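Local coordinates for surface presentation of antigens protein SpaS (Salmonella typhimurium, PDB 3C01), which belongs to the type III secretion exporter family and takes part in a secretory pathway for surface presentation of determinants that Salmonella needs to enter mammalian cells, at residues B[18-23]-B[55-60]. Residues are numbered along the deposited sequence; the frame is centred on the assembly and turned at random.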
ATOM      1  N   PRO B  18      -5.801   8.312  -4.887  1.00 20.67           N
ATOM      2  CA  PRO B  18      -5.005   7.068  -4.805  1.00 19.94           C
ATOM      3  C   PRO B  18      -5.780   5.812  -5.151  1.00 18.87           C
ATOM      4  O   PRO B  18      -6.972   5.847  -5.197  1.00 19.17           O
ATOM      5  CB  PRO B  18      -4.538   7.020  -3.370  1.00 19.48           C
ATOM      6  CG  PRO B  18      -5.110   8.280  -2.691  1.00 20.33           C
ATOM      7  CD  PRO B  18      -6.031   8.949  -3.583  1.00 20.92           C
ATOM      8  N   MET B  19      -5.081   4.717  -5.391  1.00 17.83           N
ATOM      9  CA  MET B  19      -5.699   3.485  -5.824  1.00 17.75           C
ATOM     10  C   MET B  19      -5.144   2.278  -5.053  1.00 16.08           C
ATOM     11  O   MET B  19      -4.012   2.283  -4.600  1.00 15.41           O
ATOM     12  CB  MET B  19      -5.424   3.309  -7.300  1.00 17.55           C
ATOM     13  CG  MET B  19      -5.804   1.994  -7.875  1.00 19.21           C
ATOM     14  SD  MET B  19      -5.449   1.925  -9.661  1.00 23.44           S
ATOM     15  CE  MET B  19      -3.922   0.955  -9.642  1.00 27.27           C
ATOM     16  N   ILE B  20      -5.973   1.252  -4.925  1.00 14.81           N
ATOM     17  CA  ILE B  20      -5.580   0.009  -4.332  1.00 14.13           C
ATOM     18  C   ILE B  20      -4.825  -0.791  -5.388  1.00 14.11           C
ATOM     19  O   ILE B  20      -5.462  -1.364  -6.286  1.00 14.54           O
ATOM     20  CB  ILE B  20      -6.773  -0.824  -3.906  1.00 13.94           C
ATOM     21  CG1 ILE B  20      -7.748  -0.037  -2.981  1.00 13.02           C
ATOM     22  CG2 ILE B  20      -6.287  -2.052  -3.238  1.00 11.82           C
ATOM     23  CD1 ILE B  20      -7.160   0.466  -1.678  1.00  8.34           C
ATOM     24  N   SER B  21      -3.489  -0.809  -5.275  1.00 12.47           N
ATOM     25  CA  SER B  21      -2.626  -1.437  -6.234  1.00 12.12           C
ATOM     26  C   SER B  21      -2.437  -2.917  -5.987  1.00 11.80           C
ATOM     27  O   SER B  21      -2.185  -3.658  -6.916  1.00 11.48           O
ATOM     28  CB  SER B  21      -1.252  -0.740  -6.224  1.00 12.64           C
ATOM     29  OG  SER B  21      -0.760  -0.546  -4.899  1.00 13.17           O
ATOM     30  N   VAL B  22      -2.476  -3.323  -4.717  1.00 11.92           N
ATOM     31  CA  VAL B  22      -2.158  -4.674  -4.291  1.00 10.74           C
ATOM     32  C   VAL B  22      -3.214  -5.078  -3.286  1.00 10.47           C
ATOM     33  O   VAL B  22      -3.602  -4.265  -2.450  1.00  9.25           O
ATOM     34  CB  VAL B  22      -0.814  -4.704  -3.603  1.00 10.77           C
ATOM     35  CG1 VAL B  22      -0.533  -6.092  -3.004  1.00 10.12           C
ATOM     36  CG2 VAL B  22       0.267  -4.254  -4.574  1.00 10.33           C
ATOM     37  N   TYR B  23      -3.683  -6.328  -3.365  1.00 10.36           N
ATOM     38  CA  TYR B  23      -4.673  -6.815  -2.405  1.00 10.52           C
ATOM     39  C   TYR B  23      -4.494  -8.326  -2.198  1.00 10.50           C
ATOM     40  O   TYR B  23      -4.799  -9.112  -3.099  1.00 10.88           O
ATOM     41  CB  TYR B  23      -6.042  -6.502  -2.972  1.00 10.31           C
ATOM     42  CG  TYR B  23      -7.222  -6.737  -2.066  1.00  9.71           C
ATOM     43  CD1 TYR B  23      -7.771  -5.682  -1.341  1.00  8.31           C
ATOM     44  CD2 TYR B  23      -7.838  -7.975  -2.001  1.00  8.45           C
ATOM     45  CE1 TYR B  23      -8.866  -5.847  -0.538  1.00  8.23           C
ATOM     46  CE2 TYR B  23      -8.947  -8.173  -1.178  1.00  8.43           C
ATOM     47  CZ  TYR B  23      -9.458  -7.097  -0.460  1.00  9.54           C
ATOM     48  OH  TYR B  23     -10.575  -7.225   0.329  1.00  9.49           O
ATOM     49  N   LYS B  55     -11.837  -4.620   4.196  1.00 19.96           N
ATOM     50  CA  LYS B  55     -13.267  -4.848   4.285  1.00 19.91           C
ATOM     51  C   LYS B  55     -14.010  -4.023   3.258  1.00 19.07           C
ATOM     52  O   LYS B  55     -14.872  -4.519   2.595  1.00 18.30           O
ATOM     53  CB  LYS B  55     -13.754  -4.524   5.697  1.00 20.19           C
ATOM     54  CG  LYS B  55     -15.104  -5.102   6.033  1.00 21.99           C
ATOM     55  CD  LYS B  55     -16.017  -4.114   6.809  1.00 22.94           C
ATOM     56  CE  LYS B  55     -15.312  -3.419   7.993  1.00 26.27           C
ATOM     57  NZ  LYS B  55     -16.344  -2.890   8.989  1.00 27.28           N
ATOM     58  N   THR B  56     -13.615  -2.774   3.082  1.00 19.43           N
ATOM     59  CA  THR B  56     -14.367  -1.823   2.239  1.00 19.32           C
ATOM     60  C   THR B  56     -13.984  -1.871   0.751  1.00 19.35           C
ATOM     61  O   THR B  56     -14.846  -1.749  -0.087  1.00 20.91           O
ATOM     62  CB  THR B  56     -14.195  -0.367   2.770  1.00 19.56           C
ATOM     63  OG1 THR B  56     -12.786  -0.043   2.899  1.00 19.93           O
ATOM     64  CG2 THR B  56     -14.859  -0.228   4.142  1.00 18.96           C
ATOM     65  N   HIS B  57     -12.711  -2.086   0.429  1.00 18.74           N
ATOM     66  CA  HIS B  57     -12.220  -1.995  -0.939  1.00 17.87           C
ATOM     67  C   HIS B  57     -11.833  -3.359  -1.553  1.00 17.38           C
ATOM     68  O   HIS B  57     -11.783  -4.359  -0.867  1.00 17.54           O
ATOM     69  CB  HIS B  57     -10.993  -1.099  -0.959  1.00 18.25           C
ATOM     70  CG  HIS B  57     -11.280   0.331  -0.667  1.00 19.21           C
ATOM     71  ND1 HIS B  57     -11.704   0.768   0.568  1.00 20.50           N
ATOM     72  CD2 HIS B  57     -11.177   1.436  -1.444  1.00 20.35           C
ATOM     73  CE1 HIS B  57     -11.896   2.077   0.524  1.00 20.36           C
ATOM     74  NE2 HIS B  57     -11.566   2.508  -0.679  1.00 19.35           N
ATOM     75  N   ARG B  58     -11.555  -3.351  -2.853  1.00 16.56           N
ATOM     76  CA  ARG B  58     -11.057  -4.482  -3.622  1.00 16.58           C
ATOM     77  C   ARG B  58      -9.926  -4.003  -4.550  1.00 16.86           C
ATOM     78  O   ARG B  58      -9.763  -2.786  -4.821  1.00 16.22           O
ATOM     79  CB  ARG B  58     -12.175  -5.068  -4.526  1.00 16.88           C
ATOM     80  CG  ARG B  58     -13.366  -5.714  -3.775  1.00 16.87           C
ATOM     81  CD  ARG B  58     -12.838  -6.682  -2.722  1.00 18.11           C
ATOM     82  NE  ARG B  58     -13.888  -7.408  -2.038  1.00 17.76           N
ATOM     83  CZ  ARG B  58     -14.307  -7.178  -0.787  1.00 17.80           C
ATOM     84  NH1 ARG B  58     -15.272  -7.930  -0.302  1.00 18.05           N
ATOM     85  NH2 ARG B  58     -13.818  -6.214  -0.027  1.00 16.93           N
ATOM     86  N   ARG B  59      -9.159  -4.970  -5.054  1.00 16.60           N
ATOM     87  CA  ARG B  59      -8.063  -4.695  -5.947  1.00 16.27           C
ATOM     88  C   ARG B  59      -8.526  -3.748  -7.043  1.00 16.15           C
ATOM     89  O   ARG B  59      -9.555  -3.964  -7.642  1.00 16.25           O
ATOM     90  CB  ARG B  59      -7.511  -5.990  -6.554  1.00 15.47           C
ATOM     91  CG  ARG B  59      -6.097  -5.814  -7.131  1.00 16.72           C
ATOM     92  CD  ARG B  59      -5.470  -7.103  -7.667  1.00 17.47           C
ATOM     93  NE  ARG B  59      -5.356  -8.127  -6.647  1.00 16.20           N
ATOM     94  CZ  ARG B  59      -6.268  -9.053  -6.404  1.00 17.66           C
ATOM     95  NH1 ARG B  59      -7.383  -9.096  -7.109  1.00 17.48           N
ATOM     96  NH2 ARG B  59      -6.072  -9.930  -5.417  1.00 19.11           N
ATOM     97  N   TYR B  60      -7.749  -2.694  -7.266  1.00 16.84           N
ATOM     98  CA  TYR B  60      -7.929  -1.722  -8.342  1.00 16.76           C
ATOM     99  C   TYR B  60      -9.061  -0.711  -8.128  1.00 17.37           C
ATOM    100  O   TYR B  60      -9.359   0.090  -9.019  1.00 17.81           O
ATOM    101  CB  TYR B  60      -7.970  -2.410  -9.714  1.00 16.85           C
ATOM    102  CG  TYR B  60      -6.770  -3.311  -9.967  1.00 16.87           C
ATOM    103  CD1 TYR B  60      -5.483  -2.906  -9.610  1.00 19.47           C
ATOM    104  CD2 TYR B  60      -6.919  -4.585 -10.555  1.00 16.49           C
ATOM    105  CE1 TYR B  60      -4.371  -3.745  -9.823  1.00 19.14           C
ATOM    106  CE2 TYR B  60      -5.840  -5.415 -10.789  1.00 15.63           C
ATOM    107  CZ  TYR B  60      -4.574  -4.997 -10.417  1.00 18.34           C
ATOM    108  OH  TYR B  60      -3.491  -5.797 -10.622  1.00 18.26           O
TER
HETATM  109  O   HOH W   1      -2.779  -7.984  -5.411  1.00 31.55           O
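Ile20 and Tyr23 of strand 19-25 receive the loop that leaves helix 47-56, in a strand-to-loop contact of the C-terminal piece of SpaS, along the strand edge opposite 4-9, where Ile20 also pairs with Asp61 while Met19 and Ser21 bond to Tyr9 and Gly7. Two hydrogen bonds to strand carbonyls define it. Tyr60 N donates to Ile20 O over 2.8 Å. At the other end Arg59 NH2 reaches Tyr23 O, also at 2.8 Å and in the carbonyl plane, although this oxygen sits 31° out of the guanidinium plane. The bend at chi3 of Arg59 (-59°) turns the guanidinium back so that one face covers Tyr23 CB, while a water at its edge accepts from both Arg59 NE and Tyr23 N.

Around these bonds the packing is partly apolar, partly against main-chain carbonyls. The Tyr23 ring, directed into the loop by CG standing anti to the backbone N (chi1 -172°), has Arg58 CA 4.0 Å above one face, near the rim. Its CE1 lies 3.3 Å from His57 O, a carbonyl that already accepts from Arg58 NH2. The Tyr23 hydroxyl is hydrogen-bonded to Phe54 O in the helix. Ile20 CB lies 3.7 Å from Arg58 O, and Ile20 crosses His57 at about a right angle, CG1 4.0 Å from His57 CB. His57 is itself held at both ring nitrogens, by Thr56 OG1 and Ser64 N. Arg59 CG lies 3.5 Å above the centre of one face of the Tyr60 ring, whose CE1 is 3.6 Å from Ser21 O; the Tyr60 hydroxyl bonds an acidic side chain of another protein chain.

Much of the polar chemistry thus uses main-chain groups: the loop satisfies two strand carbonyls, and a single arginine, directly and through one water, covers both N-H and C=O of Tyr23.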